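Local coordinates for 3-oxoacyl-[acyl-carrier protein] synthase (Thermus thermophilus, PDB 1UB7), which probably catalyses the first condensation of fatty acid synthesis, joining an acetyl group from acetyl-CoA to two carbons from malonyl-ACP, at residues 215-220 against 310-315; 221-226 against 257-262. All blocks are in the same frame, centred on the assembly; numbering follows the deposited sequence.

Contact 1 (215-220 against 310-315); sequences FKFAVR and LTWAAA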
loop_
_atom_site.group_PDB
_atom_site.type_symbol
_atom_site.label_atom_id
_atom_site.label_comp_id
_atom_site.label_asym_id
_atom_site.label_seq_id
_atom_site.Cartn_x
_atom_site.Cartn_y
_atom_site.Cartn_z
ATOM N N PHE A 215 -2.790 9.230 22.930
ATOM C CA PHE A 215 -2.284 8.563 24.131
ATOM C C PHE A 215 -3.357 7.619 24.670
ATOM O O PHE A 215 -3.093 6.444 24.964
ATOM C CB PHE A 215 -1.931 9.605 25.205
ATOM C CG PHE A 215 -1.268 9.021 26.423
ATOM C CD1 PHE A 215 -1.970 8.180 27.284
ATOM C CD2 PHE A 215 0.077 9.270 26.682
ATOM C CE1 PHE A 215 -1.343 7.593 28.379
ATOM C CE2 PHE A 215 0.714 8.686 27.779
ATOM C CZ PHE A 215 0.002 7.844 28.627
ATOM N N LYS A 216 -4.564 8.162 24.805
ATOM C CA LYS A 216 -5.719 7.422 25.296
ATOM C C LYS A 216 -5.947 6.175 24.415
ATOM O O LYS A 216 -6.229 5.078 24.912
ATOM C CB LYS A 216 -6.940 8.352 25.262
ATOM C CG LYS A 216 -8.037 8.030 26.271
ATOM C CD LYS A 216 -9.204 9.014 26.158
ATOM C CE LYS A 216 -8.761 10.457 26.395
ATOM N NZ LYS A 216 -9.904 11.422 26.376
ATOM N N PHE A 217 -5.802 6.366 23.104
ATOM C CA PHE A 217 -5.966 5.313 22.097
ATOM C C PHE A 217 -4.916 4.199 22.234
ATOM O O PHE A 217 -5.249 3.032 22.472
ATOM C CB PHE A 217 -5.881 5.943 20.692
ATOM C CG PHE A 217 -5.797 4.941 19.567
ATOM C CD1 PHE A 217 -6.857 4.075 19.300
ATOM C CD2 PHE A 217 -4.647 4.856 18.782
ATOM C CE1 PHE A 217 -6.771 3.138 18.267
ATOM C CE2 PHE A 217 -4.549 3.927 17.753
ATOM C CZ PHE A 217 -5.611 3.064 17.492
ATOM N N ALA A 218 -3.650 4.574 22.076
ATOM C CA ALA A 218 -2.541 3.628 22.165
ATOM C C ALA A 218 -2.701 2.699 23.358
ATOM O O ALA A 218 -2.738 1.471 23.211
ATOM C CB ALA A 218 -1.214 4.383 22.273
ATOM N N VAL A 219 -2.807 3.306 24.536
ATOM C CA VAL A 219 -2.942 2.576 25.786
ATOM C C VAL A 219 -4.021 1.490 25.763
ATOM O O VAL A 219 -3.736 0.325 26.051
ATOM C CB VAL A 219 -3.208 3.563 26.950
ATOM C CG1 VAL A 219 -3.349 2.806 28.254
ATOM C CG2 VAL A 219 -2.055 4.570 27.048
ATOM N N ARG A 220 -5.248 1.864 25.411
ATOM C CA ARG A 220 -6.344 0.905 25.370
ATOM C C ARG A 220 -6.229 -0.089 24.227
ATOM O O ARG A 220 -6.471 -1.290 24.399
ATOM C CB ARG A 220 -7.683 1.637 25.278
ATOM C CG ARG A 220 -8.085 2.303 26.584
ATOM C CD ARG A 220 -9.296 3.197 26.415
ATOM N NE ARG A 220 -9.632 3.875 27.660
ATOM C CZ ARG A 220 -10.339 4.996 27.726
ATOM N NH1 ARG A 220 -10.786 5.565 26.613
ATOM N NH2 ARG A 220 -10.597 5.551 28.904
ATOM N N LEU A 310 -7.452 6.073 12.264
ATOM C CA LEU A 310 -6.565 5.333 13.160
ATOM C C LEU A 310 -6.408 3.864 12.765
ATOM O O LEU A 310 -7.311 3.254 12.172
ATOM C CB LEU A 310 -7.058 5.441 14.610
ATOM C CG LEU A 310 -7.159 6.863 15.194
ATOM C CD1 LEU A 310 -7.591 6.766 16.647
ATOM C CD2 LEU A 310 -5.820 7.599 15.095
ATOM N N THR A 311 -5.236 3.322 13.095
ATOM C CA THR A 311 -4.878 1.946 12.779
ATOM C C THR A 311 -4.146 1.323 13.958
ATOM O O THR A 311 -3.445 2.002 14.714
ATOM C CB THR A 311 -3.922 1.879 11.534
ATOM O OG1 THR A 311 -4.395 2.761 10.508
ATOM C CG2 THR A 311 -3.853 0.451 10.962
ATOM N N TRP A 312 -4.303 0.017 14.103
ATOM C CA TRP A 312 -3.644 -0.712 15.173
ATOM C C TRP A 312 -3.479 -2.153 14.698
ATOM O O TRP A 312 -4.248 -2.631 13.851
ATOM C CB TRP A 312 -4.500 -0.645 16.450
ATOM C CG TRP A 312 -5.828 -1.363 16.362
ATOM C CD1 TRP A 312 -6.066 -2.698 16.603
ATOM C CD2 TRP A 312 -7.088 -0.793 15.991
ATOM N NE1 TRP A 312 -7.398 -2.989 16.404
ATOM C CE2 TRP A 312 -8.050 -1.842 16.024
ATOM C CE3 TRP A 312 -7.503 0.496 15.629
ATOM C CZ2 TRP A 312 -9.412 -1.633 15.707
ATOM C CZ3 TRP A 312 -8.860 0.707 15.311
ATOM C CH2 TRP A 312 -9.796 -0.357 15.352
ATOM N N ALA A 313 -2.475 -2.839 15.233
ATOM C CA ALA A 313 -2.222 -4.219 14.856
ATOM C C ALA A 313 -1.355 -4.906 15.893
ATOM O O ALA A 313 -0.629 -4.255 16.640
ATOM C CB ALA A 313 -1.538 -4.271 13.504
ATOM N N ALA A 314 -1.436 -6.230 15.918
ATOM C CA ALA A 314 -0.674 -7.032 16.848
ATOM C C ALA A 314 -0.505 -8.435 16.276
ATOM O O ALA A 314 -1.371 -8.936 15.552
ATOM C CB ALA A 314 -1.392 -7.098 18.187
ATOM N N ALA A 315 0.611 -9.072 16.612
ATOM C CA ALA A 315 0.883 -10.413 16.128
ATOM C C ALA A 315 1.690 -11.242 17.126
ATOM O O ALA A 315 2.448 -10.712 17.943
ATOM C CB ALA A 315 1.625 -10.331 14.798
#
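Leu310 meets Phe217 from the opposite direction and lays its CD1 methyl over the middle of the ring. CD1 lies 3.8 Å from the centroid of the Phe217 ring, 11° off the ring normal, which makes a CH-pi contact. A cis peptide bond precedes Leu310, just before strand 311-318 begins. The CB of Thr311 points away from the helix, and its OG1 is hydrogen-bonded to Ala308 O. Its backbone still takes part: Thr311 O is 3.7 Å from Phe217 CZ, in the plane of the ring at its edge. The strand belongs to the C-terminal half of the thiolase-like fold, and helix 211-233 packs on its sheet here. Phe217 CG is anti to the backbone N (chi1 170°), and the ring reaches out from the helix to the start of the strand. Trp312 crosses Phe217 at about a right angle. Its CE3 comes within 3.7 Å of Phe217 CZ, again at the edge of the phenylalanine ring. Replacing Phe217 with alanine would probably leave the Leu310 methyl without its aromatic face and open a gap beside Trp312. The Phe217 side chain is about 8 Å from that of His246, a predicted active-site residue.

Contact 2 (221-226 against 257-262); sequences VMNTAT and RERLGL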
loop_
_atom_site.group_PDB
_atom_site.type_symbol
_atom_site.label_atom_id
_atom_site.label_comp_id
_atom_site.label_asym_id
_atom_site.label_seq_id
_atom_site.Cartn_x
_atom_site.Cartn_y
_atom_site.Cartn_z
ATOM N N VAL A 221 -5.857 0.408 23.055
ATOM C CA VAL A 221 -5.726 -0.470 21.906
ATOM C C VAL A 221 -4.578 -1.456 22.133
ATOM O O VAL A 221 -4.782 -2.674 22.105
ATOM C CB VAL A 221 -5.523 0.354 20.590
ATOM C CG1 VAL A 221 -4.090 0.240 20.072
ATOM C CG2 VAL A 221 -6.514 -0.116 19.540
ATOM N N MET A 222 -3.382 -0.934 22.390
ATOM C CA MET A 222 -2.220 -1.786 22.611
ATOM C C MET A 222 -2.553 -2.948 23.533
ATOM O O MET A 222 -2.162 -4.089 23.283
ATOM C CB MET A 222 -1.068 -0.982 23.211
ATOM C CG MET A 222 -0.133 -0.378 22.188
ATOM S SD MET A 222 1.170 0.584 22.965
ATOM C CE MET A 222 2.110 -0.719 23.832
ATOM N N ASN A 223 -3.299 -2.653 24.591
ATOM C CA ASN A 223 -3.661 -3.670 25.556
ATOM C C ASN A 223 -4.659 -4.717 25.054
ATOM O O ASN A 223 -4.410 -5.924 25.182
ATOM C CB ASN A 223 -4.183 -3.001 26.823
ATOM C CG ASN A 223 -4.002 -3.872 28.040
ATOM O OD1 ASN A 223 -4.811 -4.763 28.311
ATOM N ND2 ASN A 223 -2.913 -3.642 28.768
ATOM N N THR A 224 -5.778 -4.266 24.488
ATOM C CA THR A 224 -6.809 -5.180 23.968
ATOM C C THR A 224 -6.221 -6.098 22.902
ATOM O O THR A 224 -6.305 -7.330 22.993
ATOM C CB THR A 224 -7.991 -4.403 23.323
ATOM O OG1 THR A 224 -8.592 -3.544 24.298
ATOM C CG2 THR A 224 -9.052 -5.374 22.786
ATOM N N ALA A 225 -5.623 -5.471 21.893
ATOM C CA ALA A 225 -5.005 -6.178 20.777
ATOM C C ALA A 225 -4.058 -7.255 21.265
ATOM O O ALA A 225 -4.151 -8.417 20.850
ATOM C CB ALA A 225 -4.248 -5.189 19.895
ATOM N N THR A 226 -3.153 -6.857 22.153
ATOM C CA THR A 226 -2.164 -7.770 22.704
ATOM C C THR A 226 -2.810 -9.014 23.285
ATOM O O THR A 226 -2.426 -10.138 22.947
ATOM C CB THR A 226 -1.340 -7.093 23.802
ATOM O OG1 THR A 226 -0.780 -5.871 23.303
ATOM C CG2 THR A 226 -0.212 -8.012 24.249
ATOM N N ARG A 257 2.412 -1.846 29.710
ATOM C CA ARG A 257 3.053 -3.003 30.325
ATOM C C ARG A 257 2.378 -3.278 31.654
ATOM O O ARG A 257 1.966 -4.405 31.943
ATOM C CB ARG A 257 4.535 -2.737 30.565
ATOM C CG ARG A 257 5.222 -3.838 31.349
ATOM C CD ARG A 257 6.652 -3.461 31.665
ATOM N NE ARG A 257 6.736 -2.143 32.284
ATOM C CZ ARG A 257 6.151 -1.814 33.431
ATOM N NH1 ARG A 257 5.430 -2.709 34.099
ATOM N NH2 ARG A 257 6.287 -0.586 33.910
ATOM N N GLU A 258 2.282 -2.231 32.465
ATOM C CA GLU A 258 1.645 -2.331 33.764
ATOM C C GLU A 258 0.289 -2.990 33.564
ATOM O O GLU A 258 -0.001 -4.026 34.160
ATOM C CB GLU A 258 1.491 -0.937 34.365
ATOM C CG GLU A 258 2.819 -0.201 34.490
ATOM C CD GLU A 258 2.665 1.225 34.980
ATOM O OE1 GLU A 258 1.932 2.001 34.332
ATOM O OE2 GLU A 258 3.280 1.571 36.013
ATOM N N ARG A 259 -0.533 -2.402 32.702
ATOM C CA ARG A 259 -1.848 -2.959 32.419
ATOM C C ARG A 259 -1.806 -4.440 32.020
ATOM O O ARG A 259 -2.850 -5.055 31.808
ATOM C CB ARG A 259 -2.537 -2.159 31.309
ATOM C CG ARG A 259 -3.366 -0.979 31.791
ATOM C CD ARG A 259 -4.388 -0.561 30.728
ATOM N NE ARG A 259 -5.346 0.419 31.237
ATOM C CZ ARG A 259 -6.368 0.903 30.536
ATOM N NH1 ARG A 259 -6.569 0.496 29.289
ATOM N NH2 ARG A 259 -7.191 1.792 31.082
ATOM N N LEU A 260 -0.611 -5.016 31.912
ATOM C CA LEU A 260 -0.488 -6.423 31.539
ATOM C C LEU A 260 0.284 -7.266 32.553
ATOM O O LEU A 260 0.508 -8.463 32.333
ATOM C CB LEU A 260 0.173 -6.548 30.167
ATOM C CG LEU A 260 -0.683 -6.131 28.974
ATOM C CD1 LEU A 260 0.132 -6.225 27.695
ATOM C CD2 LEU A 260 -1.909 -7.028 28.891
ATOM N N GLY A 261 0.679 -6.645 33.664
ATOM C CA GLY A 261 1.426 -7.360 34.687
ATOM C C GLY A 261 2.741 -7.866 34.128
ATOM O O GLY A 261 3.029 -9.072 34.160
ATOM N N LEU A 262 3.547 -6.935 33.622
ATOM C CA LEU A 262 4.825 -7.280 33.016
ATOM C C LEU A 262 6.045 -6.526 33.523
ATOM O O LEU A 262 5.981 -5.333 33.829
ATOM C CB LEU A 262 4.748 -7.093 31.497
ATOM C CG LEU A 262 3.958 -8.099 30.660
ATOM C CD1 LEU A 262 3.892 -7.598 29.223
ATOM C CD2 LEU A 262 4.624 -9.481 30.726
#
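Asn223 and Arg259 mark the closest approach of the two backbones, with Asn223 CA 7.1 Å from Arg259 CA. Segment 221-226 is helical throughout, in the middle of helix 211-233. Segment 257-262 holds the last residues of helix 250-258 and the turn that follows. A type I beta turn runs from Glu258 to Gly261, and Gly261 N bonds to Glu258 O at 2.8 Å. Gly261 has a positive phi, which favours glycine.

Asn223 is the residue most covered on the helix side. Its CG is anti to the backbone N (chi1 -154°), which sends the amide across to the turn. Asn223 ND2 gives a weak hydrogen bond to Arg259 O, 3.4 Å long with an angle of 160° at the hydrogen. The same nitrogen lies close to the aliphatic part of the turn, 3.3 Å from Leu260 CG. On the other branch of the amide, Asn223 OD1 is 3.7 Å from Leu260 CD2. Leu260 thus sends CD2 to the amide, while its CD1 lies 3.9 Å from Thr226 CG2, one helical turn further along. CB and the start of the Arg259 chain lie beside Asn223 ND2, and the extended chain runs on to Val219 and Arg220. Across the turn, Arg257 NH1 bonds to Leu262 O at 2.7 Å and ties the end of the helix to the chain beyond it. Arg257 NH2 also forms a salt bridge with Asp254.

The turn after helix 250-258, through Arg259 and Leu260, rests against the side of helix 211-233. Phe243 of strand 242-245 touches Thr226, Leu260 and Leu262. Thr226 also packs on Leu302 and Val304 of strand 300-307, and Leu260 reaches Leu227 further along helix 211-233.

From the N terminus, helix 211-233 comes first and supplies one side of both contacts. Residues 215-220 enter contact 1 and residues 221-226 follow directly in contact 2. The chain then passes through strand 242-245 and helix 250-258, and contact 2 closes this shorter loop at 257-262. Contact 1 closes the longer loop at 310-315, so contact 2 is nested inside it. Together they join the helix to strand 311-318 and to the turn after helix 250-258. Their centres are 10 Å apart. They also touch directly: Trp312 CG lies 3.5 Å from Val221 CG2, and Arg220 CG is 3.6 Å from Arg259 NH1.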